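Local coordinates for protein Mypaa.01249.c (Mycobacterium paratuberculosis, PDB 3RD5) that is of uncharacterised function but belongs to the short-chain dehydrogenase/reductase family and is probably an oxidoreductase, at residues G5-A8 and A9-P12; R158-P161 and W162-Y165; E178-R181 and R182-A186; G263-R266 and R267-D270. All blocks are in the same frame, centred on the assembly; numbering follows the deposited sequence. Where two conformers were deposited one is given.

Contact 1 of 4, residues G5-A8 and A9-P12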
loop_
_atom_site.group_PDB
_atom_site.type_symbol
_atom_site.label_atom_id
_atom_site.label_comp_id
_atom_site.label_asym_id
_atom_site.label_seq_id
_atom_site.Cartn_x
_atom_site.Cartn_y
_atom_site.Cartn_z
ATOM N N GLY A 5 0.751 4.966 24.248
ATOM C CA GLY A 5 1.121 4.741 22.864
ATOM C C GLY A 5 0.899 5.940 21.938
ATOM O O GLY A 5 0.116 6.842 22.213
ATOM N N TRP A 6 1.601 5.912 20.809
ATOM C CA TRP A 6 1.471 6.960 19.789
ATOM C C TRP A 6 0.083 6.880 19.171
ATOM O O TRP A 6 -0.410 5.789 18.904
ATOM C CB TRP A 6 2.495 6.687 18.707
ATOM C CG TRP A 6 2.672 7.784 17.695
ATOM C CD1 TRP A 6 3.624 8.745 17.700
ATOM C CD2 TRP A 6 1.929 7.968 16.469
ATOM N NE1 TRP A 6 3.511 9.558 16.599
ATOM C CE2 TRP A 6 2.486 9.079 15.815
ATOM C CE3 TRP A 6 0.863 7.275 15.847
ATOM C CZ2 TRP A 6 1.995 9.544 14.611
ATOM C CZ3 TRP A 6 0.387 7.742 14.656
ATOM C CH2 TRP A 6 0.951 8.851 14.040
ATOM N N THR A 7 -0.510 8.031 18.902
ATOM C CA THR A 7 -1.789 8.091 18.188
ATOM C C THR A 7 -1.727 9.210 17.165
ATOM O O THR A 7 -0.792 10.004 17.117
ATOM C CB THR A 7 -3.020 8.355 19.094
ATOM O OG1 THR A 7 -3.014 9.705 19.560
ATOM C CG2 THR A 7 -3.075 7.363 20.264
ATOM N N ALA A 8 -2.754 9.306 16.330
ATOM C CA ALA A 8 -2.779 10.380 15.329
ATOM C C ALA A 8 -2.718 11.793 15.922
ATOM O O ALA A 8 -2.291 12.718 15.237
ATOM C CB ALA A 8 -4.046 10.210 14.414
ATOM N N ALA A 9 -3.055 11.938 17.208
ATOM C CA ALA A 9 -2.901 13.214 17.890
ATOM C C ALA A 9 -1.448 13.701 17.905
ATOM O O ALA A 9 -1.180 14.900 18.045
ATOM C CB ALA A 9 -3.473 13.147 19.322
ATOM N N ASP A 10 -0.525 12.758 17.726
ATOM C CA ASP A 10 0.906 13.030 17.792
ATOM C C ASP A 10 1.493 13.302 16.404
ATOM O O ASP A 10 2.694 13.486 16.265
ATOM C CB ASP A 10 1.634 11.842 18.440
ATOM C CG ASP A 10 1.138 11.559 19.846
ATOM O OD1 ASP A 10 1.136 12.522 20.679
ATOM O OD2 ASP A 10 0.772 10.412 20.149
ATOM N N LEU A 11 0.658 13.344 15.370
ATOM C CA LEU A 11 1.205 13.594 14.032
ATOM C C LEU A 11 1.919 14.933 13.936
ATOM O O LEU A 11 1.402 15.944 14.422
ATOM C CB LEU A 11 0.116 13.602 12.968
ATOM C CG LEU A 11 -0.291 12.353 12.308
ATOM C CD1 LEU A 11 -1.566 12.612 11.484
ATOM C CD2 LEU A 11 0.865 11.684 11.437
ATOM N N PRO A 12 3.091 14.966 13.286
ATOM C CA PRO A 12 3.742 16.238 13.015
ATOM C C PRO A 12 3.056 16.992 11.865
ATOM O O PRO A 12 2.177 16.448 11.173
ATOM C CB PRO A 12 5.154 15.827 12.618
ATOM C CG PRO A 12 4.972 14.576 11.932
ATOM C CD PRO A 12 3.853 13.845 12.699
HETATM O O HOH W 1 5.016 12.135 16.152
HETATM O O HOH W 2 -1.394 10.210 21.700
#

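Contact 2 of 4, residues R158-P161 and W162-Y165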
loop_
_atom_site.group_PDB
_atom_site.type_symbol
_atom_site.label_atom_id
_atom_site.label_comp_id
_atom_site.label_asym_id
_atom_site.label_seq_id
_atom_site.Cartn_x
_atom_site.Cartn_y
_atom_site.Cartn_z
ATOM N N ARG A 158 -6.857 -24.661 -7.706
ATOM C CA ARG A 158 -8.119 -24.295 -7.063
ATOM C C ARG A 158 -7.934 -23.011 -6.257
ATOM O O ARG A 158 -6.960 -22.858 -5.472
ATOM C CB ARG A 158 -8.597 -25.413 -6.137
ATOM C CG ARG A 158 -9.785 -25.034 -5.245
ATOM C CD ARG A 158 -10.080 -26.184 -4.236
ATOM N NE ARG A 158 -10.644 -27.296 -4.915
ATOM C CZ ARG A 158 -10.345 -28.592 -4.733
ATOM N NH1 ARG A 158 -9.336 -28.995 -3.949
ATOM N NH2 ARG A 158 -11.019 -29.474 -5.399
ATOM N N TYR A 159 -8.882 -22.093 -6.404
ATOM C CA TYR A 159 -8.839 -20.827 -5.702
ATOM C C TYR A 159 -9.230 -20.960 -4.235
ATOM O O TYR A 159 -10.140 -21.707 -3.879
ATOM C CB TYR A 159 -9.809 -19.877 -6.377
ATOM C CG TYR A 159 -9.808 -18.424 -5.914
ATOM C CD1 TYR A 159 -8.744 -17.563 -6.229
ATOM C CD2 TYR A 159 -10.908 -17.901 -5.235
ATOM C CE1 TYR A 159 -8.832 -16.218 -5.873
ATOM C CE2 TYR A 159 -10.987 -16.582 -4.890
ATOM C CZ TYR A 159 -9.947 -15.771 -5.187
ATOM O OH TYR A 159 -10.120 -14.403 -4.833
ATOM N N SER A 160 -8.588 -20.150 -3.383
ATOM C CA SER A 160 -8.948 -19.915 -1.995
ATOM C C SER A 160 -9.078 -18.402 -1.806
ATOM O O SER A 160 -8.047 -17.691 -1.925
ATOM C CB SER A 160 -7.866 -20.459 -1.090
ATOM O OG SER A 160 -8.041 -19.918 0.246
ATOM N N PRO A 161 -10.275 -17.872 -1.496
ATOM C CA PRO A 161 -10.384 -16.432 -1.273
ATOM C C PRO A 161 -9.357 -15.895 -0.245
ATOM O O PRO A 161 -8.732 -14.853 -0.471
ATOM C CB PRO A 161 -11.821 -16.231 -0.823
ATOM C CG PRO A 161 -12.551 -17.359 -1.530
ATOM C CD PRO A 161 -11.616 -18.518 -1.506
ATOM N N TRP A 162 -9.219 -16.574 0.884
ATOM C CA TRP A 162 -8.309 -16.097 1.933
ATOM C C TRP A 162 -6.863 -16.337 1.580
ATOM O O TRP A 162 -6.018 -15.446 1.846
ATOM C CB TRP A 162 -8.669 -16.672 3.325
ATOM C CG TRP A 162 -9.821 -15.950 3.925
ATOM C CD1 TRP A 162 -11.135 -16.367 3.994
ATOM C CD2 TRP A 162 -9.793 -14.621 4.437
ATOM N NE1 TRP A 162 -11.890 -15.378 4.558
ATOM C CE2 TRP A 162 -11.090 -14.301 4.852
ATOM C CE3 TRP A 162 -8.764 -13.683 4.625
ATOM C CZ2 TRP A 162 -11.399 -13.034 5.419
ATOM C CZ3 TRP A 162 -9.078 -12.436 5.200
ATOM C CH2 TRP A 162 -10.394 -12.155 5.592
ATOM N N LEU A 163 -6.488 -17.480 1.005
ATOM C CA LEU A 163 -5.080 -17.674 0.645
ATOM C C LEU A 163 -4.644 -16.775 -0.533
ATOM O O LEU A 163 -3.473 -16.405 -0.642
ATOM C CB LEU A 163 -4.689 -19.154 0.449
ATOM C CG LEU A 163 -4.649 -19.998 1.717
ATOM C CD1 LEU A 163 -4.482 -21.501 1.334
ATOM C CD2 LEU A 163 -3.523 -19.555 2.660
ATOM N N ALA A 164 -5.582 -16.397 -1.391
ATOM C CA ALA A 164 -5.295 -15.399 -2.434
ATOM C C ALA A 164 -5.057 -14.015 -1.814
ATOM O O ALA A 164 -4.136 -13.285 -2.229
ATOM C CB ALA A 164 -6.414 -15.374 -3.510
ATOM N N TYR A 165 -5.855 -13.650 -0.806
ATOM C CA TYR A 165 -5.557 -12.459 0.011
ATOM C C TYR A 165 -4.145 -12.555 0.599
ATOM O O TYR A 165 -3.327 -11.640 0.469
ATOM C CB TYR A 165 -6.594 -12.251 1.109
ATOM C CG TYR A 165 -6.463 -10.903 1.808
ATOM C CD1 TYR A 165 -6.517 -9.702 1.089
ATOM C CD2 TYR A 165 -6.226 -10.830 3.162
ATOM C CE1 TYR A 165 -6.382 -8.482 1.720
ATOM C CE2 TYR A 165 -6.091 -9.629 3.792
ATOM C CZ TYR A 165 -6.182 -8.457 3.073
ATOM O OH TYR A 165 -5.998 -7.238 3.744
HETATM O O HOH W 3 -10.848 -18.917 1.758
#

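Contact 3 of 4, residues E178-R181 and R182-A186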
loop_
_atom_site.group_PDB
_atom_site.type_symbol
_atom_site.label_atom_id
_atom_site.label_comp_id
_atom_site.label_asym_id
_atom_site.label_seq_id
_atom_site.Cartn_x
_atom_site.Cartn_y
_atom_site.Cartn_z
ATOM N N GLU A 178 12.392 -5.624 -1.179
ATOM C CA GLU A 178 13.183 -5.539 -2.402
ATOM C C GLU A 178 13.275 -4.101 -2.892
ATOM O O GLU A 178 14.325 -3.682 -3.358
ATOM C CB GLU A 178 12.664 -6.485 -3.471
ATOM C CG GLU A 178 13.371 -6.437 -4.814
ATOM C CD GLU A 178 14.785 -6.925 -4.849
ATOM O OE1 GLU A 178 15.295 -7.420 -3.835
ATOM O OE2 GLU A 178 15.370 -6.815 -5.970
ATOM N N LEU A 179 12.206 -3.336 -2.753
ATOM C CA LEU A 179 12.242 -1.905 -3.127
ATOM C C LEU A 179 13.317 -1.215 -2.273
ATOM O O LEU A 179 14.151 -0.458 -2.792
ATOM C CB LEU A 179 10.878 -1.232 -2.912
ATOM C CG LEU A 179 10.834 0.263 -3.198
ATOM C CD1 LEU A 179 11.349 0.641 -4.602
ATOM C CD2 LEU A 179 9.413 0.779 -3.018
ATOM N N GLN A 180 13.344 -1.463 -0.958
ATOM C CA GLN A 180 14.358 -0.828 -0.142
ATOM C C GLN A 180 15.758 -1.249 -0.561
ATOM O O GLN A 180 16.670 -0.414 -0.619
ATOM C CB GLN A 180 14.121 -1.098 1.346
ATOM C CG GLN A 180 15.137 -0.340 2.222
ATOM C CD GLN A 180 15.010 1.147 2.068
ATOM O OE1 GLN A 180 13.984 1.720 2.384
ATOM N NE2 GLN A 180 16.080 1.804 1.609
ATOM N N ARG A 181 15.945 -2.537 -0.862
ATOM C CA ARG A 181 17.281 -3.016 -1.307
ATOM C C ARG A 181 17.718 -2.239 -2.550
ATOM O O ARG A 181 18.889 -1.804 -2.634
ATOM C CB ARG A 181 17.266 -4.494 -1.585
ATOM C CG ARG A 181 18.638 -5.078 -1.844
ATOM C CD ARG A 181 18.552 -6.517 -2.295
ATOM N NE ARG A 181 18.024 -6.663 -3.637
ATOM C CZ ARG A 181 18.707 -6.411 -4.755
ATOM N NH1 ARG A 181 19.984 -5.988 -4.704
ATOM N NH2 ARG A 181 18.142 -6.597 -5.946
ATOM N N ARG A 182 16.811 -2.048 -3.490
ATOM C CA ARG A 182 17.123 -1.324 -4.717
ATOM C C ARG A 182 17.373 0.159 -4.499
ATOM O O ARG A 182 18.258 0.749 -5.134
ATOM C CB ARG A 182 16.034 -1.578 -5.742
ATOM C CG ARG A 182 16.127 -2.970 -6.344
ATOM C CD ARG A 182 14.927 -3.259 -7.211
ATOM N NE ARG A 182 14.996 -4.526 -7.919
ATOM C CZ ARG A 182 15.278 -4.660 -9.221
ATOM N NH1 ARG A 182 15.524 -3.622 -9.963
ATOM N NH2 ARG A 182 15.228 -5.848 -9.798
ATOM N N LEU A 183 16.614 0.772 -3.592
ATOM C CA LEU A 183 16.796 2.185 -3.281
ATOM C C LEU A 183 18.163 2.386 -2.673
ATOM O O LEU A 183 18.896 3.311 -3.054
ATOM C CB LEU A 183 15.683 2.683 -2.339
ATOM C CG LEU A 183 14.283 2.799 -2.932
ATOM C CD1 LEU A 183 13.263 3.073 -1.842
ATOM C CD2 LEU A 183 14.241 3.903 -4.041
ATOM N N THR A 184 18.536 1.538 -1.722
ATOM C CA THR A 184 19.858 1.643 -1.068
ATOM C C THR A 184 20.971 1.448 -2.093
ATOM O O THR A 184 21.927 2.254 -2.126
ATOM C CB THR A 184 19.959 0.643 0.075
ATOM O OG1 THR A 184 18.991 0.973 1.094
ATOM C CG2 THR A 184 21.384 0.637 0.696
ATOM N N ALA A 185 20.834 0.455 -2.962
ATOM C CA ALA A 185 21.856 0.222 -3.993
ATOM C C ALA A 185 21.996 1.387 -4.961
ATOM O O ALA A 185 23.116 1.628 -5.458
ATOM C CB ALA A 185 21.547 -1.040 -4.742
ATOM N N ALA A 186 20.910 2.107 -5.242
ATOM C CA ALA A 186 20.914 3.273 -6.131
ATOM C C ALA A 186 21.407 4.530 -5.446
ATOM O O ALA A 186 21.518 5.556 -6.113
ATOM C CB ALA A 186 19.491 3.529 -6.665
HETATM O O HOH W 4 14.826 -8.540 -8.944
#

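Contact 4 of 4, residues G263-R266 and R267-D270. With EPE (4-(2-hydroxyethyl)-1-piperazine ethanesulfonic acid), chain B; EDO (1,2-ethanediol), chain C.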
loop_
_atom_site.group_PDB
_atom_site.type_symbol
_atom_site.label_atom_id
_atom_site.label_comp_id
_atom_site.label_asym_id
_atom_site.label_seq_id
_atom_site.Cartn_x
_atom_site.Cartn_y
_atom_site.Cartn_z
ATOM N N GLY A 263 7.335 -7.591 13.827
ATOM C CA GLY A 263 7.928 -8.658 13.033
ATOM C C GLY A 263 7.053 -9.104 11.883
ATOM O O GLY A 263 5.964 -8.575 11.628
ATOM N N ARG A 264 7.594 -10.050 11.130
ATOM C CA ARG A 264 6.923 -10.590 9.949
ATOM C C ARG A 264 7.339 -12.071 9.765
ATOM O O ARG A 264 8.251 -12.570 10.434
ATOM C CB ARG A 264 7.255 -9.773 8.691
ATOM C CG ARG A 264 8.698 -9.896 8.235
ATOM C CD ARG A 264 9.028 -8.851 7.175
ATOM N NE ARG A 264 9.309 -7.586 7.836
ATOM C CZ ARG A 264 9.731 -6.474 7.210
ATOM N NH1 ARG A 264 9.841 -6.432 5.902
ATOM N NH2 ARG A 264 10.069 -5.438 7.967
ATOM N N SER A 265 6.663 -12.763 8.856
ATOM C CA SER A 265 6.870 -14.184 8.672
ATOM C C SER A 265 8.249 -14.518 8.088
ATOM O O SER A 265 8.923 -13.675 7.478
ATOM C CB SER A 265 5.797 -14.764 7.748
ATOM O OG SER A 265 6.045 -14.382 6.392
ATOM N N ARG A 266 8.652 -15.773 8.263
ATOM C CA ARG A 266 9.892 -16.257 7.703
ATOM C C ARG A 266 9.875 -16.112 6.178
ATOM O O ARG A 266 10.852 -15.681 5.580
ATOM C CB ARG A 266 10.125 -17.708 8.106
ATOM C CG ARG A 266 10.368 -17.898 9.588
ATOM C CD ARG A 266 10.273 -19.410 9.913
ATOM N NE ARG A 266 10.534 -19.690 11.326
ATOM C CZ ARG A 266 10.034 -20.717 12.017
ATOM N NH1 ARG A 266 9.198 -21.598 11.450
ATOM N NH2 ARG A 266 10.363 -20.864 13.301
ATOM N N ARG A 267 8.744 -16.440 5.545
ATOM C CA ARG A 267 8.658 -16.271 4.090
ATOM C C ARG A 267 8.765 -14.819 3.645
ATOM O O ARG A 267 9.291 -14.519 2.582
ATOM C CB ARG A 267 7.402 -16.945 3.536
ATOM C CG ARG A 267 7.540 -18.438 3.571
ATOM C CD ARG A 267 6.474 -19.189 2.790
ATOM N NE ARG A 267 5.166 -19.113 3.405
ATOM C CZ ARG A 267 4.678 -19.942 4.334
ATOM N NH1 ARG A 267 3.419 -19.792 4.750
ATOM N NH2 ARG A 267 5.397 -20.942 4.842
ATOM N N ALA A 268 8.278 -13.886 4.458
ATOM C CA ALA A 268 8.462 -12.466 4.141
ATOM C C ALA A 268 9.905 -12.000 4.245
ATOM O O ALA A 268 10.235 -10.945 3.696
ATOM C CB ALA A 268 7.548 -11.587 5.062
ATOM N N LYS A 269 10.754 -12.760 4.929
ATOM C CA LYS A 269 12.180 -12.438 5.078
ATOM C C LYS A 269 13.069 -13.127 4.062
ATOM O O LYS A 269 14.290 -13.035 4.164
ATOM C CB LYS A 269 12.635 -12.709 6.527
ATOM C CG LYS A 269 11.902 -11.791 7.512
ATOM C CD LYS A 269 12.380 -11.925 8.943
ATOM C CE LYS A 269 11.512 -12.799 9.783
ATOM N NZ LYS A 269 11.939 -12.722 11.229
ATOM N N ASP A 270 12.487 -13.804 3.070
ATOM C CA ASP A 270 13.243 -14.534 2.055
ATOM C C ASP A 270 13.669 -13.558 0.944
ATOM O O ASP A 270 12.859 -13.124 0.126
ATOM C CB ASP A 270 12.384 -15.675 1.509
ATOM C CG ASP A 270 13.136 -16.589 0.539
ATOM O OD1 ASP A 270 14.042 -16.149 -0.158
ATOM O OD2 ASP A 270 12.729 -17.772 0.418
HETATM N N1 EPE B . 2.799 -20.214 9.431
HETATM C C2 EPE B . 2.550 -21.215 10.498
HETATM C C3 EPE B . 1.051 -21.558 10.548
HETATM N N4 EPE B . 0.192 -20.376 10.671
HETATM C C5 EPE B . 0.484 -19.408 9.604
HETATM C C6 EPE B . 1.947 -19.038 9.670
HETATM C C7 EPE B . -1.215 -20.788 10.752
HETATM C C8 EPE B . -2.171 -20.346 9.648
HETATM O O8 EPE B . -2.483 -18.971 9.762
HETATM C C9 EPE B . 4.205 -19.773 9.549
HETATM C C10 EPE B . 4.588 -18.878 8.356
HETATM S S EPE B . 6.382 -18.680 8.177
HETATM O O1S EPE B . 6.572 -18.055 6.834
HETATM O O2S EPE B . 7.081 -20.000 8.230
HETATM O O3S EPE B . 6.822 -17.863 9.342
HETATM C C1 EDO C . 16.074 -18.686 -0.973
HETATM O O1 EDO C . 15.524 -17.610 -1.722
HETATM C C2 EDO C . 15.157 -19.884 -1.158
HETATM O O2 EDO C . 13.819 -19.420 -1.389
HETATM O O HOH W 5 9.375 -8.373 3.803
HETATM O O HOH W 6 10.593 -10.509 11.999
HETATM O O HOH W 7 9.327 -14.844 11.698
#

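Contact 1 of 4, residues G5-A8 and A9-P12
Trp6 and Asp10 meet with the aspartate's CB laid over one face of the indole. The carbon sits 3.8 Å from the centroid of the five-membered ring, a CH-pi contact shifted toward the rim, and the closest pair is Trp6 NE1 and Asp10 CB at 3.5 Å. The carboxylate is turned 53° from the ring plane. At the ring's edge, in its plane, Leu11 CD2 lies 3.8 Å from Trp6 CH2. Trp6 reaches both neighbours because its CG stands anti to the backbone N (chi1 -170°).

This is the lead-in to strand 18-22, the first strand in sequence of the Rossmann-type sheet, inside its parallel part. Here the chain runs between helices 226-240 and 27-38: the indole meets Tyr237 edge-to-face, while Leu11 rests on Ser240 and Glu35.

The hydrogen bonds wind a short 3-10 turn. Asp10 N donates to Thr7 O at 2.8 Å, and Leu11 N follows with Ala8 O at 3.0 Å. Thr7 OG1 accepts from Ala9 N in an ST turn, at 3.2 Å. Asp10 OD2 takes Thr7 N on its anti side, 3.0 Å away and nearly straight at 168°.

Two waters bridge polar atoms here. One molecule accepts from Trp6 NE1 in the ring plane and donates to Asp10 O; another joins Thr7 OG1 to Asp10 OD2.

Contact 2 of 4, residues R158-P161 and W162-Y165
Ser160 is the N-cap of helix 161-185: its OG accepts from Leu163 N at 3.0 Å, while Ser160 O takes Ala164 N at 2.8 Å as the first i to i+4 bond. OG gets there by standing anti to the serine's own backbone N (chi1 165°), which also brings it alongside Leu163 CB. In the short-chain dehydrogenase fold this helix carries the YxxxK motif, and Tyr165 matches its tyrosine, one turn in from the cap.

Pro161, as the first helical residue, has no N-H to satisfy. Trp162 N donates to a water at 3.0 Å, which touches Ser160 OG only weakly. Pro161 O receives two donors, Tyr165 N at 3.1 Å and the side-chain NE2 of Gln111 from helix 110-126.

Gln111 NE2 also binds Tyr159 OH, which has Val99 O as its strongest partner. With its hydroxyl held there, the Tyr159 ring runs past the cap to the buried Ala164. The approach to that methyl is oblique, and the closest atoms are Tyr159 CE1 and Ala164 CB, 3.5 Å apart.

Contact 3 of 4, residues E178-R181 and R182-A186
The guanidinium of Arg181 has Arg182 CG over one face, loosely, and Glu178 OE1 at its edge, in plane. The Arg182 guanidinium takes the Glu178 carboxylate at its own edge together with a water bound to NH2. It also makes a cation-pi contact with Trp278 of helix 271-285. Carboxylate and Arg182 planes stand 74° apart. Arg182 was modelled in two conformers, and its side-chain contacts here are those of one of them.

Arg181 grips Glu178 side-on with two nitrogens, one to each oxygen. Arg181 NE reaches Glu178 OE1 at 2.8 Å in an almost straight bond (175°), although from above the carboxylate plane. Arg181 NH2 reaches Glu178 OE2 at 2.8 Å on its syn side. The same Glu178 OE2 accepts from Arg182 NE at 3.0 Å, on the anti side, and both donors come from one face of the carboxylate. A bend at chi2 (68°) turns the Glu178 carboxylate back toward the two arginines.

Elsewhere on this last part of helix 161-185, Gln180 NE2 donates to Thr184 OG1, which lies in the amide plane, at 3.1 Å, while Gln180 OE1 takes Ala192 N of strand 191-195. On the buried side Leu179 CG meets Leu183 CD1 at 4.0 Å, near Trp278, and ordinary i to i+4 backbone bonds run beneath.

In this conformer Arg181 NH2 and Arg182 NE lie only 4.3 Å apart with Glu178 OE2 between them; the shared carboxylate probably balances much of their charge, and the two guanidiniums should in turn favour its ionised form.

Contact 4 of 4, residues G263-R266 and R267-D270
Ser265 and Ala268 close the tight side of this 3-10 turn (267-269), which leads from strand 259-261 of the Rossmann-type fold into helix 271-285. Ser265 OG, placed between its own backbone N and carbonyl carbon (chi1 74°), accepts from Ala268 N at 3.0 Å. Lys269 N then bonds Arg266 O at 3.0 Å. Arg264 folds its methylenes over the turn: CD lies 3.8 Å from Ala268 CB, and CG touches the same methyl and Lys269 CG. Its guanidinium goes on to a salt bridge with Asp246.

The outer side is wetter. One water joins Arg264 NH1 to Ala268 O. Lys269 NZ binds another at 2.7 Å that also takes Arg264 N, and a third, held firmly by Arg264 O, is only weakly bound by Lys269 NZ. Asp270, the N-cap of helix 271-285, bonds Met273 N through OD1, and its two carboxylate oxygens take both hydroxyls of an ethanediol.

A buffer molecule, probably from the crystallisation liquor, sets its sulfonate at the start of the turn. Arg266 N holds O3S and Arg267 N holds O1S, each at 3.0 Å. Arg267 NE is itself pinned to Gly145 O, and O1S sits 3.6 Å above the centre of the Arg267 guanidinium.

Contacts 2 and 3 share helix 161-185, the first at its start and the second at its end, with centres 30 Å apart. Contact 4 comes within about 7 Å of each, nearest atom to nearest atom, and its Arg264 and Ala268 lie against Ser177 and Leu170 of that helix. It also opens helix 271-285, whose Trp278 packs on contact 3. Contact 1 stands apart, 28 to 35 Å from the other centres, at the N-terminal end. Contact 2 leads into the probable YxxxK site through Tyr165, whereas the sulfonate bound at contact 4 belongs to a buffer molecule and identifies no substrate.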